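Local coordinates for protein Sodium/sialic acid symporter SiaT (Proteus mirabilis, PDB 5NV9) that uses the sodium gradient to drive uptake of the sialic acid N-acetylneuraminic acid across the cell inner membrane, adopting the LeuT fold, at residues E323-I326 and G327-G330; V469-A472 and G473-A477; S357-Y360 and T361-K365. All blocks are in the same frame, centred on the assembly; numbering follows the deposited sequence.

Interaction 1 of 3, residues E323-I326 and G327-G330; sequences EMPI and GIAG
Pro-325 O takes the sounder of the two backbone bonds in this contact: Ala-329 N donates to it at 2.9 Å, with an N-H...O angle of 155° and the carbonyl pointing almost straight at the donor. One residue on, Ile-326 O receives Ile-328 N at 2.9 Å in a weak, more bent bond. The chain changes course here: Met-324 is the first residue to leave the helical conformation of helix 315-323, and Gly-327 occupies the N-cap of helix 328-361, with a positive phi of 76° that glycine adopts readily. A short linker thereby joins helix 315-323 to helix 328-361, where the periplasmic segment passes into a transmembrane helix.

Apolar side chains meet across the bend, partly at the surface. Ile-328 has its two branches divided between two neighbours. With CG1 set anti to the carbonyl carbon (chi1 -70°), CD1 lies 3.8 Å from Pro-325 CG at the proline ring, while CG2 meets the terminal methyl CE of Met-324 at 4.0 Å. Met-324, present as selenomethionine, is bent at its last torsion and crosses Ile-328 roughly at right angles. On another flank the Ala-329 methyl comes 3.5 Å from Pro-325 O and 4.4 Å from Met-324 CB.

Neighbouring helices complete the setting. Asn-10 of helix 8-29 accepts a hydrogen bond from Gly-327 N through OD1, and Met-324 also packs on Ile-196 and Met-199 of helix 155-203. The linker thus pairs a small set of directional backbone bonds with undirected apolar contacts: the carbonyls of Pro-325 and Ile-326 take up the N-H groups of Ala-329 and Ile-328, which lie in the first turn of the helix and have no preceding helical turn to bond to.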
# COMPACT_ATOMS: atom_id res chain seq x y z
N GLU A 323 10.83 -21.74 -15.28
CA GLU A 323 12.31 -21.64 -15.41
C GLU A 323 13.14 -21.64 -14.14
O GLU A 323 14.37 -21.59 -14.23
CB GLU A 323 12.73 -20.36 -16.14
CG GLU A 323 12.11 -20.14 -17.52
CD GLU A 323 12.48 -21.14 -18.57
OE1 GLU A 323 13.49 -21.86 -18.43
OE2 GLU A 323 11.75 -21.17 -19.59
N MSE A 324 12.52 -21.55 -12.98
CA MSE A 324 13.30 -21.49 -11.75
C MSE A 324 13.33 -22.86 -11.16
O MSE A 324 12.35 -23.65 -11.27
CB MSE A 324 12.83 -20.39 -10.75
CG MSE A 324 13.46 -19.09 -11.20
SE MSE A 324 12.48 -17.63 -10.37
CE MSE A 324 14.07 -17.05 -9.35
N PRO A 325 14.43 -23.18 -10.48
CA PRO A 325 14.55 -24.59 -10.04
C PRO A 325 13.73 -24.90 -8.85
O PRO A 325 13.31 -23.99 -8.10
CB PRO A 325 16.04 -24.75 -9.73
CG PRO A 325 16.58 -23.37 -9.54
CD PRO A 325 15.66 -22.39 -10.24
N ILE A 326 13.50 -26.19 -8.66
CA ILE A 326 12.81 -26.69 -7.50
C ILE A 326 13.41 -26.10 -6.18
O ILE A 326 14.63 -25.77 -6.10
CB ILE A 326 12.84 -28.24 -7.52
CG1 ILE A 326 12.03 -28.83 -6.36
CG2 ILE A 326 14.26 -28.77 -7.45
CD1 ILE A 326 11.62 -30.24 -6.65
N GLY A 327 12.55 -25.95 -5.16
CA GLY A 327 12.94 -25.26 -3.90
C GLY A 327 12.98 -23.74 -4.08
O GLY A 327 12.26 -22.99 -3.38
N ILE A 328 13.79 -23.25 -5.01
CA ILE A 328 13.81 -21.83 -5.30
C ILE A 328 12.42 -21.31 -5.75
O ILE A 328 11.94 -20.28 -5.26
CB ILE A 328 14.96 -21.45 -6.26
CG1 ILE A 328 16.31 -21.59 -5.55
CG2 ILE A 328 14.80 -20.01 -6.71
CD1 ILE A 328 17.47 -21.26 -6.49
N ALA A 329 11.77 -22.07 -6.63
CA ALA A 329 10.50 -21.71 -7.12
C ALA A 329 9.45 -21.59 -5.99
O ALA A 329 8.63 -20.65 -5.95
CB ALA A 329 10.07 -22.68 -8.22
N GLY A 330 9.52 -22.49 -5.04
CA GLY A 330 8.61 -22.46 -3.91
C GLY A 330 8.84 -21.27 -2.98
O GLY A 330 7.86 -20.73 -2.36

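Interaction 2 of 3, residues V469-A472 and G473-A477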
# COMPACT_ATOMS: atom_id res chain seq x y z
N VAL A 469 -9.57 20.84 -2.10
CA VAL A 469 -9.70 21.07 -0.68
C VAL A 469 -8.82 22.27 -0.28
O VAL A 469 -9.28 23.20 0.44
CB VAL A 469 -9.38 19.78 0.16
CG1 VAL A 469 -9.49 20.09 1.63
CG2 VAL A 469 -10.38 18.68 -0.14
N VAL A 470 -7.56 22.28 -0.73
CA VAL A 470 -6.62 23.33 -0.37
C VAL A 470 -7.13 24.70 -0.83
O VAL A 470 -7.19 25.67 -0.05
CB VAL A 470 -5.19 23.05 -0.87
CG1 VAL A 470 -4.25 24.25 -0.66
CG2 VAL A 470 -4.57 21.87 -0.14
N ILE A 471 -7.51 24.79 -2.09
CA ILE A 471 -7.93 26.06 -2.63
C ILE A 471 -9.29 26.52 -2.04
O ILE A 471 -9.38 27.61 -1.50
CB ILE A 471 -7.91 26.03 -4.18
CG1 ILE A 471 -6.48 25.83 -4.69
CG2 ILE A 471 -8.48 27.31 -4.75
CD1 ILE A 471 -6.46 25.35 -6.14
N ALA A 472 -10.33 25.68 -2.07
CA ALA A 472 -11.59 26.11 -1.55
C ALA A 472 -11.45 26.37 -0.06
O ALA A 472 -12.04 27.32 0.47
CB ALA A 472 -12.69 25.09 -1.84
N GLY A 473 -10.64 25.59 0.64
CA GLY A 473 -10.56 25.77 2.10
C GLY A 473 -9.71 26.95 2.50
O GLY A 473 -9.77 27.43 3.62
N THR A 474 -8.88 27.41 1.58
CA THR A 474 -8.14 28.64 1.79
C THR A 474 -8.99 29.92 1.49
O THR A 474 -9.19 30.83 2.33
CB THR A 474 -6.85 28.57 0.97
OG1 THR A 474 -6.07 27.43 1.42
CG2 THR A 474 -6.05 29.84 1.19
N ILE A 475 -9.56 29.98 0.31
CA ILE A 475 -10.30 31.18 -0.05
C ILE A 475 -11.58 31.42 0.77
O ILE A 475 -11.93 32.57 0.95
CB ILE A 475 -10.56 31.28 -1.60
CG1 ILE A 475 -11.40 30.14 -2.10
CG2 ILE A 475 -9.26 31.35 -2.36
CD1 ILE A 475 -11.36 29.95 -3.62
N THR A 476 -12.28 30.39 1.23
CA THR A 476 -13.46 30.54 2.09
C THR A 476 -13.27 30.64 3.59
O THR A 476 -14.26 30.87 4.30
CB THR A 476 -14.47 29.40 1.87
OG1 THR A 476 -13.92 28.15 2.28
CG2 THR A 476 -14.84 29.33 0.41
N ALA A 477 -12.06 30.41 4.08
CA ALA A 477 -11.68 30.59 5.51
C ALA A 477 -12.22 31.88 6.17
O ALA A 477 -12.70 31.81 7.29
CB ALA A 477 -10.16 30.52 5.67
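The hydroxyls of Thr-474 and Thr-476 turn back onto carbonyls of the preceding turn. Thr-474 OG1 donates to Val-470 O at 2.6 Å, and Thr-476 OG1 to Ala-472 O at 2.7 Å, each reaching four residues back. Each of these carbonyls also accepts the threonine's own backbone N-H, Thr-474 N at 2.9 Å for Val-470 O and Thr-476 N at 3.2 Å for Ala-472 O. In both cases the hydroxyl and the amide come in from opposite faces of the carbonyl plane, so one oxygen is gripped from two sides. The two threonines get there by different rotamers: Thr-474 sets OG1 beside the backbone N (chi1 -60°), whereas in Thr-476 it sits between N and the carbonyl carbon (chi1 65°).

The main backbone bonds follow the i to i-4 pattern of an alpha helix, here the transmembrane helix 459-475, with a weak i to i-3 bond from Thr-474 N to Ile-471 O. Ile-475 N points nearly straight at Ile-471 O, 3.0 Å away (176°), and Gly-473 N donates to Val-469 O at 2.8 Å.

Apolar contact is slighter. Ile-471 CG2 and Ile-475 CD1, on the surface, approach to 4.1 Å. Facing inward, Val-469 packs on Pro-417 and Leu-421 of helix 415-427, and Ala-472 on Val-442 of helix 433-452; Gly-473 O accepts a hydrogen bond from Ser-435 OG.

Interaction 3 of 3, residues S357-Y360 and T361-K365. With PO4 (phosphate ion), chain F.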
# COMPACT_ATOMS: atom_id res chain seq x y z
N SER A 357 -10.98 4.03 17.35
CA SER A 357 -10.81 5.39 17.80
C SER A 357 -11.93 6.30 17.26
O SER A 357 -12.60 6.95 18.06
CB SER A 357 -9.43 5.94 17.39
OG SER A 357 -9.31 7.34 17.75
N ASP A 358 -12.09 6.31 15.92
CA ASP A 358 -12.90 7.28 15.20
C ASP A 358 -14.39 6.93 15.26
O ASP A 358 -15.23 7.83 15.14
CB ASP A 358 -12.52 7.41 13.72
CG ASP A 358 -11.05 7.80 13.53
OD1 ASP A 358 -10.57 8.61 14.33
OD2 ASP A 358 -10.38 7.28 12.61
N ILE A 359 -14.73 5.66 15.45
CA ILE A 359 -16.12 5.25 15.46
C ILE A 359 -16.55 4.87 16.90
O ILE A 359 -17.36 5.59 17.56
CB ILE A 359 -16.38 4.15 14.43
CG1 ILE A 359 -15.92 4.59 13.02
CG2 ILE A 359 -17.85 3.79 14.36
CD1 ILE A 359 -16.57 5.83 12.48
N TYR A 360 -15.98 3.79 17.41
CA TYR A 360 -16.37 3.23 18.67
C TYR A 360 -16.06 4.11 19.88
O TYR A 360 -16.90 4.33 20.73
CB TYR A 360 -15.68 1.85 18.83
CG TYR A 360 -16.00 1.13 20.12
CD1 TYR A 360 -17.31 0.77 20.43
CD2 TYR A 360 -14.97 0.76 21.01
CE1 TYR A 360 -17.60 0.09 21.63
CE2 TYR A 360 -15.25 0.11 22.21
CZ TYR A 360 -16.56 -0.25 22.50
OH TYR A 360 -16.83 -0.90 23.70
N THR A 361 -14.87 4.63 19.98
CA THR A 361 -14.53 5.46 21.11
C THR A 361 -15.18 6.85 20.92
O THR A 361 -15.87 7.37 21.80
CB THR A 361 -13.00 5.50 21.30
OG1 THR A 361 -12.50 4.17 21.50
CG2 THR A 361 -12.64 6.33 22.48
N ARG A 362 -15.05 7.42 19.74
CA ARG A 362 -15.42 8.82 19.61
C ARG A 362 -16.92 9.04 19.70
O ARG A 362 -17.39 10.08 20.16
CB ARG A 362 -14.88 9.37 18.29
CG ARG A 362 -15.37 10.78 17.98
CD ARG A 362 -14.92 11.76 19.06
NE ARG A 362 -15.32 13.11 18.72
CZ ARG A 362 -16.56 13.59 18.84
NH1 ARG A 362 -17.56 12.83 19.34
NH2 ARG A 362 -16.82 14.84 18.48
N LEU A 363 -17.66 8.08 19.19
CA LEU A 363 -19.09 8.18 19.13
C LEU A 363 -19.83 7.53 20.30
O LEU A 363 -21.03 7.58 20.32
CB LEU A 363 -19.58 7.66 17.77
CG LEU A 363 -18.97 8.46 16.61
CD1 LEU A 363 -19.32 7.88 15.25
CD2 LEU A 363 -19.48 9.89 16.70
N SER A 364 -19.15 6.92 21.26
CA SER A 364 -19.80 6.37 22.43
C SER A 364 -20.00 7.51 23.39
O SER A 364 -19.12 8.35 23.56
CB SER A 364 -18.95 5.30 23.13
OG SER A 364 -18.88 4.13 22.34
N LYS A 365 -21.14 7.50 24.06
CA LYS A 365 -21.45 8.52 25.01
C LYS A 365 -20.43 8.50 26.15
O LYS A 365 -19.79 9.53 26.46
CB LYS A 365 -22.88 8.33 25.52
CG LYS A 365 -23.34 9.47 26.38
CD LYS A 365 -24.84 9.61 26.36
CE LYS A 365 -25.26 10.56 27.47
NZ LYS A 365 -26.43 10.00 28.21
P PO4 F . -23.37 4.16 23.16
O1 PO4 F . -23.14 2.76 23.64
O2 PO4 F . -22.94 4.16 21.73
O3 PO4 F . -22.62 5.16 23.99
O4 PO4 F . -24.83 4.49 23.15
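From Ser-357 to Ser-364 the chain passes from a widened, pi-type turn, where Arg-362 N bonds weakly to Ser-357 O, into a type I beta turn spanning Thr-361 to Ser-364. This is how helix 328-361 gives way to the cytoplasmic loop. Leu-363 N donates to Ile-359 O at 3.0 Å, its donor tilted from the carbonyl plane, and the leucine side chain crowds the same oxygen with CB, while its CD1 meets Ile-359 CD1 at 4.4 Å.

Ser-364, the last residue of the turn, sends its hydroxyl back to the helix end: with OG anti to its carbonyl carbon (chi1 -71°), it donates to Tyr-360 O at 2.6 Å, nearly in line with the C=O bond. Asp-358 O, buried by this contact with Arg-362 CB 3.5 Å away, has no polar partner in the model.

The charged groups are held by neighbouring parts of the chain: Asp-358 forms a salt bridge with Arg-121 and a hydrogen bond with Ser-107, and Arg-362 pairs with Glu-113. The Tyr-360 side chain touches Gln-372 and Val-376 of helix 370-398. Beyond the turn, a phosphate ion, probably from the crystallisation liquor, accepts a hydrogen bond from Lys-365 N through its O3, 2.8 Å away with an N-H...O angle of 161°.

Interactions 1 and 3 sit near the two ends of one element, helix 328-361: the first at its periplasmic start, the third at its cytoplasmic finish, with centres about 50 Å apart on opposite sides of the chain's centre. Between them the same helix supplies Ala-339, Ser-342 and Ser-343 to one sodium site, and Ser-342, Ser-345 and Ser-346 to the other. Interaction 2 belongs to a different helix, 459-475; its centre lies about 28 Å from that of interaction 3, and their nearest atoms are about 17 Å apart. From interaction 1 it is about 56 Å between centres. All three lie away from the sialic acid pocket and the sodium sites.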